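Side-chain contacts in peroxiredoxin (Clostridioides difficile, PDB 6TSB), which joins a peroxiredoxin part, which probably reduces peroxides, to the family 18 chitinase domain modelled here, which hydrolyses chitin within its chains: residues A[40-45]-A[79-84]; A[62-65]-A[69-72]; A[120-125]-A[163-168]. One frame throughout, in Å; residues are numbered along the deposited sequence.

How the interactions relate
All three contacts belong to the chitinase domain, a family 18 glycosidase barrel. Interactions 1 and 2 involve the barrel sheet and its hairpin extension, interaction 3 the helix layer outside it. Interaction 1 joins strand 37-43 to helix 75-83; between them in sequence lies interaction 2, hairpin 56-64/70-71, its centre about 17 Å away. Interaction 3, later in the chain, pairs helices 112-128 and 154-169, its centre about 14 Å from that of interaction 2. Gln121 probably hydrogen-bonds Asn69 and Leu70, and Leu70 and Ile72 pack on Val122 and Met125, uniting hairpin and helix 112-128 into one side of the barrel wall. Interactions 1 and 3, centres about 22 Å and nearest atoms about 7 Å apart, do not touch.

Interaction 1 of 3, residues A[40-45]-A[79-84]; sequences EYVLGN and NQLLAL
The side-chain amides of Asn45 and Gln80 meet at a steep angle, their planes 82° apart, so neither lies flat over a face of the other. Asn45 OD1 is the atom turned to Gln80 NE2, but at 4.0 Å the two do not bond directly. Thr47 bridges them: its OG1 is hydrogen-bonded both to Asn45 OD1 and to Gln80 NE2, which ties the two amides to one hydroxyl. Gln80 spans the distance because its chain leaves the helix with CG anti to the backbone N (chi1 -170°) and stays extended beyond it. Asn45 starts out pointing away from the helix, and only its end swings back.

Deeper in, the contact is apolar. Val42 and Leu81 point at each other, and Val42 CG2 comes to 4.3 Å from Leu81 CD1. That is a light touch, and the area buried between the segments is small, 124 Å². Leu81 also packs on Val57 and Phe59 of strand 56-64, and Val42 on Val57, so the pair sits against the neighbouring strand. Tyr41, on the other side of the strand, hydrogen-bonds Asp135 and Asn203. Glu40 and Tyr41 pair in parallel with a strand of the second subunit, consistent with that subunit's strand 328-332 taking the place beside strand 37-43 that closes the barrel, a domain swap. After the hairpin strand 70-71, helix 75-83 completes the beta-alpha-beta crossover from strand 56-64 to strand 92-98, lying on the outside of the sheet as in the alpha/beta barrel of family 18 chitinases.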
# COMPACT_ATOMS: atom_id res chain seq x y z
N GLU A 40 -21.42 9.56 13.86
CA GLU A 40 -21.19 8.16 14.28
C GLU A 40 -22.34 7.67 15.14
O GLU A 40 -22.88 8.45 15.95
CB GLU A 40 -19.89 8.00 15.06
CG GLU A 40 -18.70 8.60 14.36
CD GLU A 40 -17.36 8.33 15.03
OE1 GLU A 40 -16.91 9.20 15.82
OE2 GLU A 40 -16.77 7.26 14.75
N TYR A 41 -22.68 6.40 14.92
CA TYR A 41 -23.38 5.50 15.86
C TYR A 41 -22.37 5.23 16.99
O TYR A 41 -21.20 4.92 16.72
CB TYR A 41 -23.92 4.23 15.17
CG TYR A 41 -25.15 4.46 14.32
CD1 TYR A 41 -25.07 4.98 13.04
CD2 TYR A 41 -26.43 4.22 14.81
CE1 TYR A 41 -26.19 5.24 12.27
CE2 TYR A 41 -27.56 4.45 14.05
CZ TYR A 41 -27.45 4.95 12.77
OH TYR A 41 -28.57 5.21 12.02
N VAL A 42 -22.85 5.36 18.22
CA VAL A 42 -22.07 5.11 19.46
C VAL A 42 -22.74 3.95 20.19
O VAL A 42 -23.78 4.20 20.83
CB VAL A 42 -22.05 6.39 20.31
CG1 VAL A 42 -21.10 6.23 21.47
CG2 VAL A 42 -21.72 7.60 19.47
N LEU A 43 -22.23 2.73 20.03
CA LEU A 43 -22.70 1.50 20.73
C LEU A 43 -21.79 1.18 21.92
O LEU A 43 -20.67 0.67 21.70
CB LEU A 43 -22.70 0.34 19.74
CG LEU A 43 -23.19 -0.99 20.30
CD1 LEU A 43 -24.63 -0.87 20.80
CD2 LEU A 43 -23.02 -2.12 19.28
N GLY A 44 -22.26 1.42 23.14
CA GLY A 44 -21.49 1.09 24.35
C GLY A 44 -20.89 2.35 24.94
O GLY A 44 -21.48 3.45 24.71
N ASN A 45 -19.77 2.21 25.65
CA ASN A 45 -19.19 3.32 26.45
C ASN A 45 -18.70 4.45 25.55
O ASN A 45 -17.75 4.28 24.80
CB ASN A 45 -18.01 2.82 27.29
CG ASN A 45 -17.56 3.88 28.27
OD1 ASN A 45 -17.21 5.00 27.90
ND2 ASN A 45 -17.61 3.50 29.54
N ASN A 79 -26.49 9.66 28.95
CA ASN A 79 -26.29 10.91 29.73
C ASN A 79 -24.85 11.38 29.52
O ASN A 79 -24.66 12.59 29.31
CB ASN A 79 -26.62 10.71 31.21
CG ASN A 79 -28.10 10.51 31.44
OD1 ASN A 79 -28.49 9.64 32.22
ND2 ASN A 79 -28.92 11.30 30.77
N GLN A 80 -23.89 10.46 29.55
CA GLN A 80 -22.46 10.80 29.33
C GLN A 80 -22.33 11.47 27.96
O GLN A 80 -21.79 12.58 27.88
CB GLN A 80 -21.58 9.55 29.41
CG GLN A 80 -20.09 9.87 29.43
CD GLN A 80 -19.25 8.63 29.55
OE1 GLN A 80 -19.70 7.62 30.06
NE2 GLN A 80 -18.02 8.71 29.07
N LEU A 81 -22.92 10.86 26.95
CA LEU A 81 -22.85 11.34 25.54
C LEU A 81 -23.54 12.70 25.42
O LEU A 81 -23.02 13.55 24.69
CB LEU A 81 -23.45 10.25 24.65
CG LEU A 81 -23.48 10.55 23.16
CD1 LEU A 81 -22.07 10.56 22.57
CD2 LEU A 81 -24.34 9.50 22.46
N LEU A 82 -24.63 12.93 26.16
CA LEU A 82 -25.40 14.20 26.14
C LEU A 82 -24.54 15.31 26.70
O LEU A 82 -24.76 16.47 26.31
CB LEU A 82 -26.69 14.07 26.96
CG LEU A 82 -27.87 13.47 26.20
CD1 LEU A 82 -28.99 13.08 27.14
CD2 LEU A 82 -28.37 14.43 25.15
N ALA A 83 -23.64 14.98 27.63
CA ALA A 83 -22.79 15.97 28.33
C ALA A 83 -21.77 16.59 27.35
O ALA A 83 -21.34 17.72 27.62
CB ALA A 83 -22.12 15.30 29.50
N LEU A 84 -21.43 15.92 26.25
CA LEU A 84 -20.54 16.48 25.19
C LEU A 84 -21.08 17.81 24.65
O LEU A 84 -20.30 18.53 24.06
CB LEU A 84 -20.37 15.50 24.03
CG LEU A 84 -19.61 14.24 24.37
CD1 LEU A 84 -19.43 13.36 23.14
CD2 LEU A 84 -18.26 14.59 25.00

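Interaction 2 of 3, residues A[62-65]-A[69-72]; sequences AEID and NLFI
This is a beta hairpin: Glu63 and Phe71 face each other across two antiparallel strands where strand 56-64 runs out of the barrel sheet and turns back as the short strand 70-71. Glu63 and Phe71 form the hydrogen-bonded pair. Glu63 N reaches Phe71 O at 2.8 Å in a nearly straight bond, and Phe71 N returns to Glu63 O at 3.1 Å. Next comes the non-hydrogen-bonded pair, Ile64 with Leu70, and beyond it Asp65 N binds Asn69 O at 3.0 Å.

The side chain of Phe71 reaches across to the first strand. Its CG stands between the backbone N and the carbonyl carbon (chi1 71°), which brings CE1 to 3.7 Å from Glu63 CB. Ile64 C and Asp65 N lie at the edge of the ring, near its plane. The rest of Glu63 bends away at chi2, so the ring meets the root of that side chain and not its carboxylate.

At the turn, Asp65 acts as an acceptor for the returning strand. Its OD1 takes the Asn69 N-H at 3.0 Å from above the carboxylate plane, and it also receives a weak bond from Ser67 N, consistent with an Asx turn. The planes of the Asp65 carboxylate and the Asn69 amide are 84° apart. Asn69 OD1 is held elsewhere, by Gln121 NE2 of helix 112-128.

Ile64 and Leu70 occupy the opposite face of the hairpin, Ile64 CG1 lying 4.2 Å from Leu70 CD2. Helix 112-128 packs on this face, with Phe118 against Ile64 and Met125 against Leu70. Ala62 CB touches Ile72 CD1 farther down, where Met125 joins them both.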
# COMPACT_ATOMS: atom_id res chain seq x y z
N ALA A 62 -32.07 2.50 22.02
CA ALA A 62 -33.30 2.28 22.80
C ALA A 62 -33.93 0.99 22.28
O ALA A 62 -33.64 0.64 21.12
CB ALA A 62 -34.22 3.47 22.70
N GLU A 63 -34.72 0.28 23.09
CA GLU A 63 -35.43 -0.96 22.68
C GLU A 63 -36.93 -0.85 22.98
O GLU A 63 -37.36 0.16 23.60
CB GLU A 63 -34.75 -2.19 23.30
CG GLU A 63 -33.32 -2.45 22.84
CD GLU A 63 -33.03 -2.52 21.33
OE1 GLU A 63 -33.99 -2.53 20.52
OE2 GLU A 63 -31.82 -2.58 20.96
N ILE A 64 -37.72 -1.83 22.49
CA ILE A 64 -39.20 -1.95 22.72
C ILE A 64 -39.43 -3.21 23.58
O ILE A 64 -38.94 -4.27 23.21
CB ILE A 64 -39.98 -1.98 21.38
CG1 ILE A 64 -39.55 -0.86 20.43
CG2 ILE A 64 -41.49 -1.91 21.58
CD1 ILE A 64 -39.88 -1.16 18.98
N ASP A 65 -40.13 -3.09 24.72
CA ASP A 65 -40.41 -4.25 25.62
C ASP A 65 -41.69 -4.98 25.18
O ASP A 65 -42.33 -4.54 24.19
CB ASP A 65 -40.53 -3.80 27.08
CG ASP A 65 -41.73 -2.92 27.42
OD1 ASP A 65 -42.81 -3.03 26.74
OD2 ASP A 65 -41.59 -2.11 28.36
N ASN A 69 -43.50 -0.59 25.21
CA ASN A 69 -42.92 0.58 25.92
C ASN A 69 -41.42 0.70 25.58
O ASN A 69 -40.69 -0.31 25.66
CB ASN A 69 -43.20 0.48 27.42
CG ASN A 69 -44.67 0.62 27.74
OD1 ASN A 69 -45.37 1.44 27.15
ND2 ASN A 69 -45.15 -0.17 28.68
N LEU A 70 -41.00 1.90 25.18
CA LEU A 70 -39.58 2.28 24.95
C LEU A 70 -38.79 2.25 26.27
O LEU A 70 -39.27 2.83 27.25
CB LEU A 70 -39.51 3.72 24.41
CG LEU A 70 -39.96 3.96 22.98
CD1 LEU A 70 -39.72 5.41 22.61
CD2 LEU A 70 -39.25 3.05 21.99
N PHE A 71 -37.60 1.65 26.26
CA PHE A 71 -36.62 1.79 27.36
C PHE A 71 -35.19 1.87 26.79
O PHE A 71 -34.95 1.36 25.70
CB PHE A 71 -36.79 0.63 28.34
CG PHE A 71 -36.34 -0.71 27.81
CD1 PHE A 71 -37.11 -1.40 26.88
CD2 PHE A 71 -35.15 -1.28 28.24
CE1 PHE A 71 -36.68 -2.63 26.40
CE2 PHE A 71 -34.73 -2.51 27.76
CZ PHE A 71 -35.50 -3.18 26.84
N ILE A 72 -34.27 2.42 27.58
CA ILE A 72 -32.80 2.48 27.34
C ILE A 72 -32.14 1.41 28.21
O ILE A 72 -32.08 1.55 29.41
CB ILE A 72 -32.23 3.86 27.76
CG1 ILE A 72 -33.17 5.05 27.54
CG2 ILE A 72 -30.86 4.06 27.12
CD1 ILE A 72 -33.14 5.68 26.16

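Interaction 3 of 3, residues A[120-125]-A[163-168]; sequences RQVNQM and TAIRDV
Val122 and Ile165 make the buried half of this contact between helices, while Asn123 and Val168, both partly exposed, form its outer half. In the buried half Val122 CG1 meets Ile165 CG2 at 3.9 Å, a normal van der Waals touch between two methyl groups. Each of these methyls stands anti to its own backbone nitrogen, with chi1 of Val122 at 167°, and the two side chains cross at about a right angle. The same residues press on the sheet below: Val122 on Ile134 and Ile165 on Ile136, both of strand 133-137. Val122 also touches Leu70, and Ile165 touches Phe118.

Helices 112-128 and 154-169 are neighbours on the outside of the alpha/beta barrel, the first leading into strand 133-137 and the second leading out to strand 174-179. Val122 and Ile165 thus lie between the two helices and strand 133-137, as expected for the layer between helices and sheet in a TIM barrel.

Toward the surface the partners change character. The backbones draw closer here, with Asn123 CA and Val168 CA 6.5 Å apart. Both side chains point toward the other helix and cross at a slant, but the approach modelled between Asn123 CB and Val168 CG1 is too short for two carbons, so how tightly they really fit is doubtful. No hydrogen bond joins segments 120-125 and 163-168, and Asn123 ND2 stays 3.9 Å from Val168 O. Ala119, one turn earlier on helix 112-128, also packs against Val168. Arg166 is engaged elsewhere, in a salt bridge with Asp200.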
# COMPACT_ATOMS: atom_id res chain seq x y z
N ARG A 120 -46.00 8.89 20.77
CA ARG A 120 -46.10 9.59 22.08
C ARG A 120 -44.84 9.28 22.91
O ARG A 120 -44.32 10.18 23.54
CB ARG A 120 -47.38 9.20 22.85
CG ARG A 120 -47.75 10.11 24.02
CD ARG A 120 -48.89 9.63 24.95
NE ARG A 120 -48.89 8.17 25.14
CZ ARG A 120 -48.08 7.48 25.96
NH1 ARG A 120 -47.20 8.09 26.74
NH2 ARG A 120 -48.15 6.16 26.01
N GLN A 121 -44.39 8.02 22.91
CA GLN A 121 -43.25 7.59 23.74
C GLN A 121 -41.94 8.14 23.15
O GLN A 121 -41.01 8.40 23.92
CB GLN A 121 -43.22 6.08 23.80
CG GLN A 121 -44.45 5.51 24.47
CD GLN A 121 -44.13 4.20 25.14
OE1 GLN A 121 -43.13 4.05 25.83
NE2 GLN A 121 -45.00 3.23 24.94
N VAL A 122 -41.87 8.25 21.82
CA VAL A 122 -40.69 8.85 21.15
C VAL A 122 -40.57 10.29 21.63
O VAL A 122 -39.48 10.72 22.03
CB VAL A 122 -40.79 8.73 19.62
CG1 VAL A 122 -39.76 9.59 18.91
CG2 VAL A 122 -40.65 7.27 19.19
N ASN A 123 -41.68 11.02 21.61
CA ASN A 123 -41.67 12.46 21.93
C ASN A 123 -41.35 12.61 23.41
O ASN A 123 -40.71 13.60 23.79
CB ASN A 123 -43.00 13.12 21.56
CG ASN A 123 -42.97 14.61 21.75
OD1 ASN A 123 -43.75 15.15 22.53
ND2 ASN A 123 -42.05 15.28 21.08
N GLN A 124 -41.78 11.64 24.22
CA GLN A 124 -41.52 11.64 25.67
C GLN A 124 -40.02 11.44 25.90
O GLN A 124 -39.45 12.18 26.68
CB GLN A 124 -42.31 10.55 26.38
CG GLN A 124 -42.45 10.86 27.86
CD GLN A 124 -42.42 9.60 28.69
OE1 GLN A 124 -43.42 8.91 28.84
NE2 GLN A 124 -41.24 9.32 29.24
N MET A 125 -39.41 10.47 25.25
CA MET A 125 -37.95 10.23 25.40
C MET A 125 -37.16 11.45 24.89
O MET A 125 -36.13 11.78 25.51
CB MET A 125 -37.55 8.97 24.65
CG MET A 125 -36.08 8.71 24.66
SD MET A 125 -35.74 7.25 23.71
CE MET A 125 -36.47 6.03 24.81
N THR A 163 -45.05 8.99 9.91
CA THR A 163 -46.00 10.12 9.86
C THR A 163 -46.44 10.45 11.29
O THR A 163 -46.46 11.64 11.65
CB THR A 163 -47.22 9.83 8.97
OG1 THR A 163 -46.77 9.79 7.63
CG2 THR A 163 -48.34 10.86 9.07
N ALA A 164 -46.81 9.43 12.07
CA ALA A 164 -47.26 9.58 13.47
C ALA A 164 -46.13 10.16 14.33
O ALA A 164 -46.41 11.10 15.08
CB ALA A 164 -47.76 8.26 14.00
N ILE A 165 -44.88 9.71 14.16
CA ILE A 165 -43.71 10.28 14.88
C ILE A 165 -43.52 11.75 14.49
O ILE A 165 -43.47 12.64 15.37
CB ILE A 165 -42.47 9.42 14.64
CG1 ILE A 165 -42.73 7.96 15.04
CG2 ILE A 165 -41.29 10.03 15.37
CD1 ILE A 165 -41.61 7.00 14.75
N ARG A 166 -43.47 12.04 13.20
CA ARG A 166 -43.24 13.44 12.74
C ARG A 166 -44.35 14.38 13.24
O ARG A 166 -44.04 15.58 13.54
CB ARG A 166 -43.12 13.50 11.21
CG ARG A 166 -42.99 14.92 10.66
CD ARG A 166 -41.77 15.65 11.18
NE ARG A 166 -40.55 15.14 10.53
CZ ARG A 166 -39.30 15.45 10.88
NH1 ARG A 166 -39.06 16.25 11.91
NH2 ARG A 166 -38.29 14.94 10.20
N ASP A 167 -45.61 13.90 13.25
CA ASP A 167 -46.79 14.71 13.67
C ASP A 167 -46.56 15.18 15.13
O ASP A 167 -46.82 16.35 15.42
CB ASP A 167 -48.12 13.96 13.47
CG ASP A 167 -48.62 13.84 12.02
OD1 ASP A 167 -47.98 14.42 11.10
OD2 ASP A 167 -49.67 13.14 11.81
N VAL A 168 -46.02 14.32 16.00
CA VAL A 168 -45.83 14.62 17.45
C VAL A 168 -44.53 15.42 17.68
O VAL A 168 -44.61 16.44 18.34
CB VAL A 168 -45.92 13.33 18.29
CG1 VAL A 168 -45.57 13.52 19.75
CG2 VAL A 168 -47.32 12.75 18.21